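PDB 6L1L: aminotransferase, which probably catalyses a pyridoxal 5'-phosphate-dependent amino-group transfer in the biosynthesis of the dipeptide antibiotic bacilysin in Bacillus subtilis. Local coordinates for residues T30-I35 with H347-V352; I35-G40 with V366-V371. All blocks are in the same frame, centred on the assembly; numbering follows the deposited sequence.

Interaction 1 (T30-I35 with H347-V352)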
loop_
_atom_site.group_PDB
_atom_site.type_symbol
_atom_site.label_atom_id
_atom_site.label_comp_id
_atom_site.label_asym_id
_atom_site.label_seq_id
_atom_site.Cartn_x
_atom_site.Cartn_y
_atom_site.Cartn_z
ATOM N N THR B 30 12.700 -2.092 32.079
ATOM C CA THR B 30 11.853 -2.482 33.202
ATOM C C THR B 30 10.513 -1.856 32.971
ATOM O O THR B 30 9.947 -1.935 31.898
ATOM C CB THR B 30 12.462 -2.034 34.549
ATOM N N GLY B 31 9.992 -1.188 33.963
ATOM C CA GLY B 31 8.743 -0.534 33.768
ATOM C C GLY B 31 8.898 0.939 33.579
ATOM O O GLY B 31 8.420 1.699 34.423
ATOM N N ALA B 32 9.503 1.367 32.462
ATOM C CA ALA B 32 9.551 2.809 32.174
ATOM C C ALA B 32 8.181 3.308 31.744
ATOM O O ALA B 32 7.511 2.653 30.932
ATOM C CB ALA B 32 10.581 3.125 31.081
ATOM N N HIS B 33 7.765 4.451 32.289
ATOM C CA HIS B 33 6.595 5.148 31.833
ATOM C C HIS B 33 7.061 6.368 31.039
ATOM O O HIS B 33 7.652 7.266 31.605
ATOM C CB HIS B 33 5.708 5.637 32.972
ATOM C CG HIS B 33 4.551 6.466 32.506
ATOM N ND1 HIS B 33 4.586 7.834 32.508
ATOM C CD2 HIS B 33 3.351 6.130 31.983
ATOM C CE1 HIS B 33 3.470 8.323 32.005
ATOM N NE2 HIS B 33 2.701 7.303 31.673
ATOM N N ILE B 34 6.717 6.407 29.769
ATOM C CA ILE B 34 7.247 7.401 28.853
ATOM C C ILE B 34 6.180 8.313 28.334
ATOM O O ILE B 34 5.071 7.863 27.948
ATOM C CB ILE B 34 8.069 6.719 27.742
ATOM C CG1 ILE B 34 9.388 6.230 28.336
ATOM C CG2 ILE B 34 8.365 7.707 26.609
ATOM C CD1 ILE B 34 9.766 4.838 27.905
ATOM N N ILE B 35 6.468 9.606 28.342
ATOM C CA ILE B 35 5.625 10.590 27.624
ATOM C C ILE B 35 6.176 10.783 26.211
ATOM O O ILE B 35 7.287 11.303 26.027
ATOM C CB ILE B 35 5.496 11.859 28.412
ATOM C CG1 ILE B 35 4.715 11.584 29.690
ATOM C CG2 ILE B 35 4.753 12.939 27.637
ATOM C CD1 ILE B 35 4.873 12.654 30.724
ATOM N N HIS B 347 17.032 9.782 30.475
ATOM C CA HIS B 347 17.162 10.459 31.784
ATOM C C HIS B 347 15.883 11.116 32.258
ATOM O O HIS B 347 15.503 10.950 33.402
ATOM C CB HIS B 347 18.341 11.440 31.789
ATOM C CG HIS B 347 19.681 10.776 31.650
ATOM N ND1 HIS B 347 20.022 9.998 30.563
ATOM C CD2 HIS B 347 20.767 10.772 32.460
ATOM C CE1 HIS B 347 21.256 9.549 30.702
ATOM N NE2 HIS B 347 21.731 10.006 31.845
ATOM N N ALA B 348 15.195 11.845 31.391
ATOM C CA ALA B 348 13.800 12.187 31.631
ATOM C C ALA B 348 13.186 10.993 30.986
ATOM O O ALA B 348 13.900 10.172 30.450
ATOM C CB ALA B 348 13.408 13.512 30.966
ATOM N N HIS B 349 11.925 10.743 31.043
ATOM C CA HIS B 349 11.544 9.565 30.180
ATOM C C HIS B 349 10.494 10.149 29.255
ATOM O O HIS B 349 9.287 10.028 29.455
ATOM C CB HIS B 349 11.032 8.331 30.904
ATOM C CG HIS B 349 12.081 7.446 31.510
ATOM N ND1 HIS B 349 12.559 6.308 30.868
ATOM C CD2 HIS B 349 12.592 7.408 32.753
ATOM C CE1 HIS B 349 13.370 5.649 31.673
ATOM N NE2 HIS B 349 13.404 6.289 32.825
ATOM N N VAL B 350 11.032 10.881 28.294
ATOM C CA VAL B 350 10.236 11.685 27.367
ATOM C C VAL B 350 10.846 11.534 25.985
ATOM O O VAL B 350 12.068 11.458 25.862
ATOM C CB VAL B 350 10.156 13.178 27.776
ATOM C CG1 VAL B 350 9.462 13.395 29.101
ATOM C CG2 VAL B 350 11.490 13.877 27.739
ATOM N N VAL B 351 9.985 11.463 24.953
ATOM C CA VAL B 351 10.424 11.381 23.569
ATOM C C VAL B 351 10.212 12.747 22.846
ATOM O O VAL B 351 9.139 13.318 22.864
ATOM C CB VAL B 351 9.667 10.307 22.772
ATOM C CG1 VAL B 351 10.132 10.298 21.304
ATOM C CG2 VAL B 351 9.840 8.920 23.397
ATOM N N VAL B 352 11.258 13.192 22.180
ATOM C CA VAL B 352 11.193 14.251 21.190
ATOM C C VAL B 352 11.918 13.753 19.979
ATOM O O VAL B 352 12.721 12.837 20.061
ATOM C CB VAL B 352 11.830 15.583 21.708
ATOM C CG1 VAL B 352 11.140 16.060 22.946
ATOM C CG2 VAL B 352 13.314 15.459 21.956
#
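Ile34 and His349 meet with their side chains crossing at a slant: CG1 of Ile34 lies 3.7 Å from CB of His349, near the root of the imidazole rather than its end. The branched isoleucine divides its work. CG1 stands beside the backbone N (chi1 -73°) and goes to the histidine, while CG2, anti to that N, reaches the CG2 methyl of Val351 at 3.7 Å. A beta-branched residue suits this place because its two branches can touch two residues of 347-352 at once. Ala32 adds a small methyl, its CB 3.8 Å from ND1 of His349, a residue small enough to lie against the imidazole; ND1 itself makes a weak hydrogen bond to Glu26.

The backbones run parallel, with Ile35 paired to Val350. The amide N of Ile35 donates to O of His349 (3.1 Å), and Val351 N donates back to O of Ile35 (2.9 Å, 163° at the hydrogen). Each carbonyl also has a CA-H near it, Ile34 CA at 3.4 Å from O of His349 and Val350 CA at 3.3 Å from O of Ile35. On the face that Ile35 and Val350 share, the isoleucine CB and the valine CG1 touch only loosely, and helix 374-385 covers them through Arg383 and Phe380. Arg383 also has a polar task, since its NH2 is hydrogen-bonded to ND1 of His33. Helix 337-347 packs on Val350 and Val351 through Leu344 and Leu345, and helix 15-28 brings Glu26 against Ala32 and Ile34, so the edge strand 35-36 is joined to strand 350-354 between helices.

Interaction 2 (I35-G40 with V366-V371); sequences INLGQG and VRISMV
Ser369 and Arg367 meet Gly38 by way of their torsions. The hydroxyl of Ser369 stands beside its own backbone N (chi1 -42°), while Arg367 leaves its strand extended and then bends at chi3 (67°), which brings the guanidinium round to the same carbonyl. OG of Ser369 donates to O of Gly38 at 2.9 Å and NH2 of Arg367 at 3.0 Å, from opposite faces of the carbonyl plane. A short serine on one face and a long, bent arginine on the other can hold one oxygen between them, each out of its plane and not on a lone pair. One water takes the NE proton of Arg367 in the guanidinium plane and lies close to O of Gly38; another accepts from both NH2 of Arg367 and N of Gly40, each at 2.8 Å.

Gly38 lacks a side chain just where OD1 of Asn36 accepts its N-H (N to OD1 3.0 Å), closing an Asx turn. Just before it, the N-H of Ser369 is donated to O of Leu37 (N to O 2.9 Å) in a nearly straight bond (174° at the hydrogen). The leucine side chain crosses Ile368 obliquely, CD1 to CG2 3.6 Å, while its CD2 lies against O of Ser369 and reaches Val371 CG2 only loosely.

Arg367 NH1 is hydrogen-bonded to Asn178, a pyridoxal phosphate-binding residue, and the cofactor lies about 5 Å from the arginine side chain. This is consistent with the arginine that receives the substrate carboxylate in class I aminotransferases. Strand 365-369 runs between strands 350-354 and 325-329, with Tyr325 and Trp327 of the latter touching Arg367; Phe380 of helix 374-385 packs on Leu37, and Gln39 meets Tyr66 of the second subunit.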
loop_
_atom_site.group_PDB
_atom_site.type_symbol
_atom_site.label_atom_id
_atom_site.label_comp_id
_atom_site.label_asym_id
_atom_site.label_seq_id
_atom_site.Cartn_x
_atom_site.Cartn_y
_atom_site.Cartn_z
ATOM N N ILE B 35 6.468 9.606 28.342
ATOM C CA ILE B 35 5.625 10.590 27.624
ATOM C C ILE B 35 6.176 10.783 26.211
ATOM O O ILE B 35 7.287 11.303 26.027
ATOM C CB ILE B 35 5.496 11.859 28.412
ATOM C CG1 ILE B 35 4.715 11.584 29.690
ATOM C CG2 ILE B 35 4.753 12.939 27.637
ATOM C CD1 ILE B 35 4.873 12.654 30.724
ATOM N N ASN B 36 5.414 10.333 25.206
ATOM C CA ASN B 36 5.938 10.269 23.836
ATOM C C ASN B 36 5.448 11.485 23.043
ATOM O O ASN B 36 4.314 11.489 22.543
ATOM C CB ASN B 36 5.476 8.988 23.168
ATOM C CG ASN B 36 6.194 8.706 21.869
ATOM O OD1 ASN B 36 6.659 9.613 21.198
ATOM N ND2 ASN B 36 6.292 7.440 21.507
ATOM N N LEU B 37 6.285 12.500 22.885
ATOM C CA LEU B 37 5.919 13.673 22.009
ATOM C C LEU B 37 6.751 13.647 20.727
ATOM O O LEU B 37 7.015 14.675 20.139
ATOM C CB LEU B 37 6.098 14.936 22.767
ATOM C CG LEU B 37 5.318 15.079 24.060
ATOM C CD1 LEU B 37 5.529 16.509 24.549
ATOM C CD2 LEU B 37 3.828 14.741 23.935
ATOM N N GLY B 38 7.136 12.442 20.297
ATOM C CA GLY B 38 7.848 12.260 19.038
ATOM C C GLY B 38 6.922 12.167 17.812
ATOM O O GLY B 38 6.661 13.144 17.155
ATOM N N GLN B 39 6.497 10.962 17.477
ATOM C CA GLN B 39 5.595 10.753 16.367
ATOM C C GLN B 39 4.373 11.638 16.528
ATOM O O GLN B 39 3.829 11.813 17.637
ATOM C CB GLN B 39 5.203 9.295 16.297
ATOM C CG GLN B 39 4.329 8.935 15.114
ATOM C CD GLN B 39 3.915 7.470 15.175
ATOM O OE1 GLN B 39 3.340 7.018 16.183
ATOM N NE2 GLN B 39 4.198 6.718 14.105
ATOM N N GLY B 40 3.925 12.214 15.419
ATOM C CA GLY B 40 2.816 13.112 15.432
ATOM C C GLY B 40 1.543 12.311 15.367
ATOM O O GLY B 40 0.793 12.396 14.397
ATOM N N VAL B 366 15.123 20.235 17.956
ATOM C CA VAL B 366 14.190 19.089 18.040
ATOM C C VAL B 366 12.789 19.519 17.701
ATOM O O VAL B 366 12.419 20.670 17.868
ATOM C CB VAL B 366 14.179 18.421 19.447
ATOM C CG1 VAL B 366 15.476 17.800 19.742
ATOM C CG2 VAL B 366 13.780 19.409 20.545
ATOM N N ARG B 367 11.986 18.562 17.241
ATOM C CA ARG B 367 10.581 18.764 16.984
ATOM C C ARG B 367 9.782 18.081 18.129
ATOM O O ARG B 367 10.053 16.902 18.500
ATOM C CB ARG B 367 10.222 18.186 15.582
ATOM C CG ARG B 367 8.835 18.534 15.086
ATOM C CD ARG B 367 8.337 17.540 14.042
ATOM N NE ARG B 367 8.103 16.203 14.551
ATOM C CZ ARG B 367 7.593 15.208 13.832
ATOM N NH1 ARG B 367 7.313 15.381 12.552
ATOM N NH2 ARG B 367 7.385 14.019 14.375
ATOM N N ILE B 368 8.856 18.806 18.702
ATOM C CA ILE B 368 8.008 18.313 19.796
ATOM C C ILE B 368 6.546 18.404 19.380
ATOM O O ILE B 368 6.070 19.505 19.043
ATOM C CB ILE B 368 8.232 19.121 21.095
ATOM C CG1 ILE B 368 9.710 19.356 21.319
ATOM C CG2 ILE B 368 7.587 18.431 22.304
ATOM C CD1 ILE B 368 10.030 20.312 22.439
ATOM N N SER B 369 5.808 17.263 19.411
ATOM C CA SER B 369 4.397 17.265 19.000
ATOM C C SER B 369 3.450 17.456 20.196
ATOM O O SER B 369 3.608 16.845 21.250
ATOM C CB SER B 369 4.027 15.966 18.278
ATOM O OG SER B 369 5.051 15.586 17.398
ATOM N N MET B 370 2.479 18.326 20.027
ATOM C CA MET B 370 1.501 18.638 21.065
ATOM C C MET B 370 0.348 17.653 21.066
ATOM O O MET B 370 -0.807 18.030 20.925
ATOM C CB MET B 370 0.996 20.053 20.870
ATOM C CG MET B 370 2.083 21.124 20.962
ATOM S SD MET B 370 2.865 21.241 22.569
ATOM C CE MET B 370 4.302 20.275 22.275
ATOM N N VAL B 371 0.667 16.386 21.298
ATOM C CA VAL B 371 -0.329 15.326 21.132
ATOM C C VAL B 371 -0.615 14.639 22.484
ATOM O O VAL B 371 -0.862 13.430 22.544
ATOM C CB VAL B 371 0.054 14.311 20.035
ATOM C CG1 VAL B 371 -0.068 14.951 18.629
ATOM C CG2 VAL B 371 1.446 13.732 20.266
HETATM O O HOH W 1 1.550 11.277 23.734
HETATM O O HOH W 2 8.057 15.643 17.347
HETATM O O HOH W 3 5.579 12.217 13.131
#

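In the fold
Interactions 1 and 2 lie on the same four-stranded mixed sheet, their centres about 13 Å apart. They share Ile35, where the chain passes from the first contact into the second. Along the sequence their segments alternate: 30-35, 35-40, then 347-352 and 366-371. Strand 350-354, paired in parallel with 35-36, is also the antiparallel neighbour of strand 365-369, and Leu37 N lies 3.0 Å from Val351 O in a probable hydrogen bond. Interaction 1 sits toward the outside, away from the cofactor-binding residues, whereas interaction 2 carries the chain inward to the cofactor. Together they join the N-terminal part of the chain to strands near its C-terminal end, and interaction 2 does so next to the cofactor.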